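Local coordinates for protein soluble lytic murein transglycosylase (Pseudomonas aeruginosa, PDB 5OHU) that cleaves the glycan strands of peptidoglycan as a lytic transglycosylase, turning the polymer over in both exolytic and endolytic fashion, at residues T177-K180 / V181-L185; P456-R459 / S460-A464; W467-L470 / D471-F474. One frame throughout, in Å; residues are numbered along the deposited sequence.

Contact 1: residues T177-K180 / V181-L185; sequences TEEK and VWKRL. With PO4 (phosphate ion), chain B.
Trp182 N donates to Glu178 O at 2.8 Å, the shortest sound backbone bond between 177-180 and 181-185. It is one rung of a ladder in which Val181 N also reaches Thr177 O (3.1 Å) and Arg184 N reaches Lys180 O. These are the first two turns of helix 178-190, one of the many helices of the Slt70-like superhelical ring. Thr177 is its N-cap: a chi1 of 72° sets OG1 toward the helix start, where Lys180 N donates to it at 3.2 Å. On the solvent-exposed flank the Glu179 chain bends at chi2 to set OE1 3.4 Å from Lys183 NZ, a rather long salt bridge, and the fit of the lysine chain around CD is doubtful. Arg184 runs out extended from CG to NE, lying against Leu196 and Leu200 of helix 194-201 and Phe167 of helix 161-172. The edge of its guanidinium meets a phosphate ion, probably from the crystallisation liquor, with NH1 on O3 (2.8 Å) and NH2 on O2 (2.8 Å). The two bonds are nearly straight and lie side by side; NE donates to Val155 O, NH2 also donates to Lys157 O, and Gln159 N shares the phosphate.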
loop_
_atom_site.group_PDB
_atom_site.type_symbol
_atom_site.label_atom_id
_atom_site.label_comp_id
_atom_site.label_asym_id
_atom_site.label_seq_id
_atom_site.Cartn_x
_atom_site.Cartn_y
_atom_site.Cartn_z
ATOM N N THR A 177 0.981 27.903 -21.881
ATOM C CA THR A 177 -0.225 28.694 -22.071
ATOM C C THR A 177 -0.953 28.881 -20.746
ATOM O O THR A 177 -0.718 28.164 -19.772
ATOM C CB THR A 177 -1.164 28.031 -23.075
ATOM O OG1 THR A 177 -1.757 26.877 -22.470
ATOM C CG2 THR A 177 -0.397 27.618 -24.335
ATOM N N GLU A 178 -1.855 29.867 -20.720
ATOM C CA GLU A 178 -2.678 30.049 -19.527
ATOM C C GLU A 178 -3.461 28.782 -19.200
ATOM O O GLU A 178 -3.631 28.435 -18.027
ATOM C CB GLU A 178 -3.626 31.239 -19.693
ATOM C CG GLU A 178 -4.487 31.457 -18.449
ATOM C CD GLU A 178 -5.339 32.706 -18.505
ATOM O OE1 GLU A 178 -5.982 32.951 -19.547
ATOM O OE2 GLU A 178 -5.359 33.443 -17.497
ATOM N N GLU A 179 -3.908 28.049 -20.219
ATOM C CA GLU A 179 -4.672 26.836 -19.957
ATOM C C GLU A 179 -3.826 25.800 -19.213
ATOM O O GLU A 179 -4.322 25.114 -18.316
ATOM C CB GLU A 179 -5.208 26.285 -21.280
ATOM C CG GLU A 179 -5.987 24.963 -21.186
ATOM C CD GLU A 179 -7.298 25.086 -20.394
ATOM O OE1 GLU A 179 -7.811 24.049 -19.931
ATOM O OE2 GLU A 179 -7.814 26.212 -20.203
ATOM N N LYS A 180 -2.529 25.701 -19.541
ATOM C CA LYS A 180 -1.652 24.759 -18.845
ATOM C C LYS A 180 -1.325 25.221 -17.429
ATOM O O LYS A 180 -1.153 24.385 -16.533
ATOM C CB LYS A 180 -0.360 24.552 -19.635
ATOM C CG LYS A 180 -0.590 23.985 -21.018
ATOM C CD LYS A 180 0.690 24.027 -21.821
ATOM C CE LYS A 180 0.504 23.426 -23.195
ATOM N NZ LYS A 180 1.662 23.766 -24.067
ATOM N N VAL A 181 -1.215 26.532 -17.206
ATOM C CA VAL A 181 -1.141 27.039 -15.840
ATOM C C VAL A 181 -2.393 26.641 -15.073
ATOM O O VAL A 181 -2.326 26.151 -13.938
ATOM C CB VAL A 181 -0.953 28.566 -15.835
ATOM C CG1 VAL A 181 -0.759 29.070 -14.395
ATOM C CG2 VAL A 181 0.218 28.959 -16.715
ATOM N N TRP A 182 -3.555 26.844 -15.698
ATOM C CA TRP A 182 -4.825 26.503 -15.071
ATOM C C TRP A 182 -4.901 25.022 -14.705
ATOM O O TRP A 182 -5.259 24.678 -13.573
ATOM C CB TRP A 182 -5.976 26.897 -15.997
ATOM C CG TRP A 182 -7.337 26.613 -15.412
ATOM C CD1 TRP A 182 -8.133 25.545 -15.693
ATOM C CD2 TRP A 182 -8.042 27.398 -14.441
ATOM N NE1 TRP A 182 -9.301 25.620 -14.964
ATOM C CE2 TRP A 182 -9.272 26.750 -14.191
ATOM C CE3 TRP A 182 -7.761 28.590 -13.769
ATOM C CZ2 TRP A 182 -10.222 27.256 -13.292
ATOM C CZ3 TRP A 182 -8.701 29.091 -12.872
ATOM C CH2 TRP A 182 -9.918 28.427 -12.645
ATOM N N LYS A 183 -4.565 24.127 -15.647
ATOM C CA LYS A 183 -4.567 22.702 -15.330
ATOM C C LYS A 183 -3.722 22.401 -14.107
ATOM O O LYS A 183 -4.117 21.607 -13.243
ATOM C CB LYS A 183 -4.010 21.862 -16.474
ATOM C CG LYS A 183 -4.912 21.350 -17.553
ATOM C CD LYS A 183 -4.996 22.320 -18.654
ATOM C CE LYS A 183 -5.595 21.679 -19.896
ATOM N NZ LYS A 183 -6.765 20.830 -19.494
ATOM N N ARG A 184 -2.521 22.974 -14.040
ATOM C CA ARG A 184 -1.665 22.633 -12.918
ATOM C C ARG A 184 -2.220 23.212 -11.626
ATOM O O ARG A 184 -2.129 22.588 -10.563
ATOM C CB ARG A 184 -0.232 23.114 -13.158
ATOM C CG ARG A 184 0.727 22.486 -12.153
ATOM C CD ARG A 184 2.101 23.102 -12.180
ATOM N NE ARG A 184 2.956 22.443 -11.212
ATOM C CZ ARG A 184 4.191 22.831 -10.897
ATOM N NH1 ARG A 184 4.742 23.891 -11.479
ATOM N NH2 ARG A 184 4.874 22.150 -9.996
ATOM N N LEU A 185 -2.792 24.411 -11.698
ATOM C CA LEU A 185 -3.479 24.983 -10.547
ATOM C C LEU A 185 -4.508 24.008 -9.997
ATOM O O LEU A 185 -4.550 23.744 -8.793
ATOM C CB LEU A 185 -4.116 26.307 -10.962
ATOM C CG LEU A 185 -5.026 27.158 -10.071
ATOM C CD1 LEU A 185 -4.729 27.017 -8.620
ATOM C CD2 LEU A 185 -4.839 28.615 -10.492
HETATM P P PO4 B . 8.051 24.363 -9.667
HETATM O O1 PO4 B . 8.288 25.339 -8.546
HETATM O O2 PO4 B . 7.393 23.124 -9.122
HETATM O O3 PO4 B . 7.186 25.025 -10.714
HETATM O O4 PO4 B . 9.367 23.977 -10.296
#

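Contact 2: residues P456-R459 / S460-A464; sequences PAIR and SISQA
Residues 456-463 make up most of helix 454-463, in the L-domain region of this all-helical enzyme, and the contact is the i to i+4 pairing along it. The first rungs are Ser460 N to Pro456 O at 2.9 Å and Ile461 N to Ala457 O at 3.0 Å. The next carbonyl carries a double load. Ile458 O accepts from Ser462 N at 2.9 Å and also from Ser462 OG at 2.7 Å, the two donors arriving from opposite faces of the carbonyl plane. The serine hydroxyl folds back because OG sits beside its own backbone N (chi1 -62°), and so its proton is spent inside the helix. Beside this pair, Ile461 CG2 is placed between its backbone N and carbonyl carbon and lies 3.3 Å from both Ala457 O and Ile458 O, leaving the CG1 branch to lead away from the turn.

On another flank Arg459 and Gln463 cross at a slant, one turn apart. The arginine chain is extended, and among side-chain atoms Gln463 OE1 is nearest Arg459 CG, at 3.8 Å, a loose packing contact. The guanidinium and amide planes stand 72° apart, and the guanidinium finds a cation-pi partner in Tyr430 of helix 422-433. Ser460 OG, turned toward a different neighbour, bonds to Gln444 of helix 438-450, while Ala457 and Ile461 pack on Ile472. The helix therefore has helical neighbours on several flanks: 422-433, 438-450 and the short 470-473. A serine such as Ser462, tied to the carbonyl four residues back, is a familiar feature of alpha-helices.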
loop_
_atom_site.group_PDB
_atom_site.type_symbol
_atom_site.label_atom_id
_atom_site.label_comp_id
_atom_site.label_asym_id
_atom_site.label_seq_id
_atom_site.Cartn_x
_atom_site.Cartn_y
_atom_site.Cartn_z
ATOM N N PRO A 456 10.832 -11.436 6.046
ATOM C CA PRO A 456 11.468 -11.637 4.730
ATOM C C PRO A 456 11.003 -12.914 4.044
ATOM O O PRO A 456 10.702 -12.900 2.847
ATOM C CB PRO A 456 12.964 -11.670 5.070
ATOM C CG PRO A 456 13.081 -10.826 6.290
ATOM C CD PRO A 456 11.828 -11.098 7.085
ATOM N N ALA A 457 10.924 -14.020 4.787
ATOM C CA ALA A 457 10.449 -15.272 4.211
ATOM C C ALA A 457 9.004 -15.152 3.741
ATOM O O ALA A 457 8.673 -15.565 2.620
ATOM C CB ALA A 457 10.599 -16.400 5.233
ATOM N N ILE A 458 8.130 -14.586 4.583
ATOM C CA ILE A 458 6.734 -14.372 4.201
ATOM C C ILE A 458 6.648 -13.470 2.975
ATOM O O ILE A 458 5.872 -13.726 2.045
ATOM C CB ILE A 458 5.949 -13.781 5.391
ATOM C CG1 ILE A 458 5.688 -14.854 6.462
ATOM C CG2 ILE A 458 4.648 -13.103 4.912
ATOM C CD1 ILE A 458 5.324 -14.288 7.829
ATOM N N ARG A 459 7.445 -12.398 2.957
ATOM C CA ARG A 459 7.445 -11.473 1.828
ATOM C C ARG A 459 7.837 -12.179 0.527
ATOM O O ARG A 459 7.178 -12.013 -0.504
ATOM C CB ARG A 459 8.383 -10.306 2.139
ATOM C CG ARG A 459 8.409 -9.190 1.127
ATOM C CD ARG A 459 9.322 -8.083 1.631
ATOM N NE ARG A 459 9.696 -7.139 0.583
ATOM C CZ ARG A 459 9.055 -6.003 0.335
ATOM N NH1 ARG A 459 7.995 -5.662 1.061
ATOM N NH2 ARG A 459 9.473 -5.206 -0.641
ATOM N N SER A 460 8.887 -13.002 0.566
ATOM C CA SER A 460 9.343 -13.668 -0.652
ATOM C C SER A 460 8.316 -14.677 -1.147
ATOM O O SER A 460 7.961 -14.691 -2.331
ATOM C CB SER A 460 10.684 -14.362 -0.409
ATOM O OG SER A 460 11.708 -13.419 -0.186
ATOM N N ILE A 461 7.847 -15.549 -0.252
ATOM C CA ILE A 461 6.916 -16.598 -0.644
ATOM C C ILE A 461 5.600 -15.998 -1.119
ATOM O O ILE A 461 4.901 -16.592 -1.947
ATOM C CB ILE A 461 6.708 -17.590 0.519
ATOM C CG1 ILE A 461 6.074 -18.875 0.009
ATOM C CG2 ILE A 461 5.844 -16.996 1.626
ATOM C CD1 ILE A 461 7.033 -20.024 0.024
ATOM N N SER A 462 5.250 -14.809 -0.622
ATOM C CA SER A 462 4.046 -14.146 -1.111
ATOM C C SER A 462 4.259 -13.582 -2.509
ATOM O O SER A 462 3.370 -13.686 -3.362
ATOM C CB SER A 462 3.612 -13.055 -0.133
ATOM O OG SER A 462 3.289 -13.638 1.120
ATOM N N GLN A 463 5.429 -12.989 -2.771
ATOM C CA GLN A 463 5.725 -12.545 -4.130
ATOM C C GLN A 463 5.657 -13.713 -5.099
ATOM O O GLN A 463 5.152 -13.579 -6.220
ATOM C CB GLN A 463 7.106 -11.891 -4.208
ATOM C CG GLN A 463 7.284 -10.587 -3.452
ATOM C CD GLN A 463 8.734 -10.098 -3.497
ATOM O OE1 GLN A 463 9.391 -9.952 -2.462
ATOM N NE2 GLN A 463 9.238 -9.858 -4.704
ATOM N N ALA A 464 6.156 -14.875 -4.676
ATOM C CA ALA A 464 6.138 -16.068 -5.506
ATOM C C ALA A 464 4.742 -16.658 -5.659
ATOM O O ALA A 464 4.558 -17.565 -6.481
ATOM C CB ALA A 464 7.076 -17.113 -4.916
#

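Contact 3: residues W467-L470 / D471-F474; sequences WDDL and DIRF
Trp467 sets the edge of its indole against one face of the Arg473 guanidinium. CE3 stands 3.4 Å above the guanidinium plane, offset toward its rim, and the two planes are 73° apart, far from a flat stack. Taken from the indole, Arg473 NE and CD lie near its plane, at its edge. The other face of the guanidinium is covered by Phe474, whose CE2 sits over its centre 3.9 Å above the plane. Held between two aromatic side chains, the group is also fixed in rotation by NH1, which donates to Trp467 O at 3.1 Å. That bond lies in the carbonyl plane on a lone pair, with the oxygen close to the guanidinium plane. The bend at chi3 (63°) turns the arginine end back over the turn to reach this carbonyl.

Leu470 and Phe474 run side by side and point the same way; Leu470 CD2 comes in at the edge of the phenyl ring, 3.7 Å from CE2. Phe474 in turn meets Tyr617 and Tyr621, so the turn packs on helix 605-624 through Phe474 and on helices 454-463 and 438-450 through Ile472. The Asp469 carboxylate rests against Ile472 CG1. Its OD1 accepts from Ile472 N at 3.0 Å, the donor coming from above the carboxylate plane, and Arg473 N reaches Asp469 O at 3.2 Å. Asp471 OD1 makes a salt bridge with Lys624 NZ and accepts from Asn391 ND2. With its carboxylate holding the amide three residues on, Asp469 is the N-cap of the short, weakly bonded helix 470-473, the arrangement typical of an aspartate heading a helical turn.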
loop_
_atom_site.group_PDB
_atom_site.type_symbol
_atom_site.label_atom_id
_atom_site.label_comp_id
_atom_site.label_asym_id
_atom_site.label_seq_id
_atom_site.Cartn_x
_atom_site.Cartn_y
_atom_site.Cartn_z
ATOM N N TRP A 467 1.287 -20.477 -1.990
ATOM C CA TRP A 467 0.517 -20.393 -0.763
ATOM C C TRP A 467 0.512 -21.678 0.065
ATOM O O TRP A 467 0.100 -21.635 1.231
ATOM C CB TRP A 467 -0.916 -19.997 -1.101
ATOM C CG TRP A 467 -0.996 -18.783 -1.967
ATOM C CD1 TRP A 467 -1.501 -18.712 -3.227
ATOM C CD2 TRP A 467 -0.562 -17.454 -1.632
ATOM N NE1 TRP A 467 -1.418 -17.423 -3.701
ATOM C CE2 TRP A 467 -0.847 -16.631 -2.740
ATOM C CE3 TRP A 467 0.037 -16.881 -0.503
ATOM C CZ2 TRP A 467 -0.548 -15.265 -2.756
ATOM C CZ3 TRP A 467 0.323 -15.516 -0.515
ATOM C CH2 TRP A 467 0.035 -14.729 -1.637
ATOM N N ASP A 468 0.972 -22.803 -0.483
ATOM C CA ASP A 468 0.812 -24.086 0.191
ATOM C C ASP A 468 1.840 -24.337 1.287
ATOM O O ASP A 468 1.731 -25.349 1.990
ATOM C CB ASP A 468 0.867 -25.224 -0.828
ATOM C CG ASP A 468 -0.100 -25.023 -1.970
ATOM O OD1 ASP A 468 -0.873 -24.043 -1.928
ATOM O OD2 ASP A 468 -0.089 -25.845 -2.910
ATOM N N ASP A 469 2.826 -23.463 1.469
ATOM C CA ASP A 469 3.816 -23.662 2.526
ATOM C C ASP A 469 3.341 -22.900 3.753
ATOM O O ASP A 469 3.577 -21.696 3.889
ATOM C CB ASP A 469 5.207 -23.213 2.090
ATOM C CG ASP A 469 6.295 -23.674 3.052
ATOM O OD1 ASP A 469 6.035 -23.725 4.274
ATOM O OD2 ASP A 469 7.415 -23.982 2.585
ATOM N N LEU A 470 2.688 -23.615 4.662
ATOM C CA LEU A 470 2.107 -23.012 5.847
ATOM C C LEU A 470 3.087 -22.918 7.006
ATOM O O LEU A 470 2.796 -22.234 7.992
ATOM C CB LEU A 470 0.863 -23.800 6.253
ATOM C CG LEU A 470 -0.227 -23.840 5.172
ATOM C CD1 LEU A 470 -1.506 -24.473 5.736
ATOM C CD2 LEU A 470 -0.546 -22.428 4.669
ATOM N N ASP A 471 4.236 -23.587 6.915
ATOM C CA ASP A 471 5.289 -23.357 7.895
ATOM C C ASP A 471 5.897 -21.972 7.706
ATOM O O ASP A 471 6.049 -21.209 8.668
ATOM C CB ASP A 471 6.353 -24.451 7.792
ATOM C CG ASP A 471 5.897 -25.773 8.415
ATOM O OD1 ASP A 471 4.672 -25.950 8.617
ATOM O OD2 ASP A 471 6.759 -26.634 8.697
ATOM N N ILE A 472 6.220 -21.614 6.463
ATOM C CA ILE A 472 6.806 -20.301 6.225
ATOM C C ILE A 472 5.758 -19.214 6.389
ATOM O O ILE A 472 6.017 -18.183 7.012
ATOM C CB ILE A 472 7.467 -20.241 4.837
ATOM C CG1 ILE A 472 8.681 -21.172 4.778
ATOM C CG2 ILE A 472 7.888 -18.808 4.520
ATOM C CD1 ILE A 472 9.551 -20.933 3.569
ATOM N N ARG A 473 4.554 -19.428 5.857
ATOM C CA ARG A 473 3.555 -18.370 5.893
ATOM C C ARG A 473 3.012 -18.124 7.295
ATOM O O ARG A 473 2.453 -17.049 7.542
ATOM C CB ARG A 473 2.401 -18.688 4.936
ATOM C CG ARG A 473 2.744 -18.513 3.444
ATOM C CD ARG A 473 1.516 -18.736 2.553
ATOM N NE ARG A 473 0.473 -17.741 2.809
ATOM C CZ ARG A 473 -0.829 -18.000 2.797
ATOM N NH1 ARG A 473 -1.251 -19.232 2.550
ATOM N NH2 ARG A 473 -1.708 -17.029 3.050
ATOM N N PHE A 474 3.165 -19.075 8.216
ATOM C CA PHE A 474 2.556 -18.982 9.544
ATOM C C PHE A 474 3.549 -19.423 10.617
ATOM O O PHE A 474 3.464 -20.519 11.174
ATOM C CB PHE A 474 1.244 -19.770 9.571
ATOM C CG PHE A 474 0.246 -19.217 8.606
ATOM C CD1 PHE A 474 -0.348 -17.992 8.863
ATOM C CD2 PHE A 474 -0.006 -19.839 7.392
ATOM C CE1 PHE A 474 -1.228 -17.418 7.962
ATOM C CE2 PHE A 474 -0.900 -19.267 6.476
ATOM C CZ PHE A 474 -1.501 -18.053 6.763
#

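Following the chain from the N terminus, contact 1 comes first, at the start of helix 178-190; contact 2 follows far later in helix 454-463, and contact 3 just after it, at the turn into helix 470-473. Each joins adjoining segments, so none closes a long loop, and the three lie in series without nesting or crossing. Contact 1 stands on the opposite side of the chain's centre from the other two, its centre about 45 Å from that of contact 2. Contacts 2 and 3 touch: Ile458 CG1 packs 3.4 Å from Ile472 O, and Ile461 CG2 lies 3.9 Å from Arg473 CG, joining two consecutive helices.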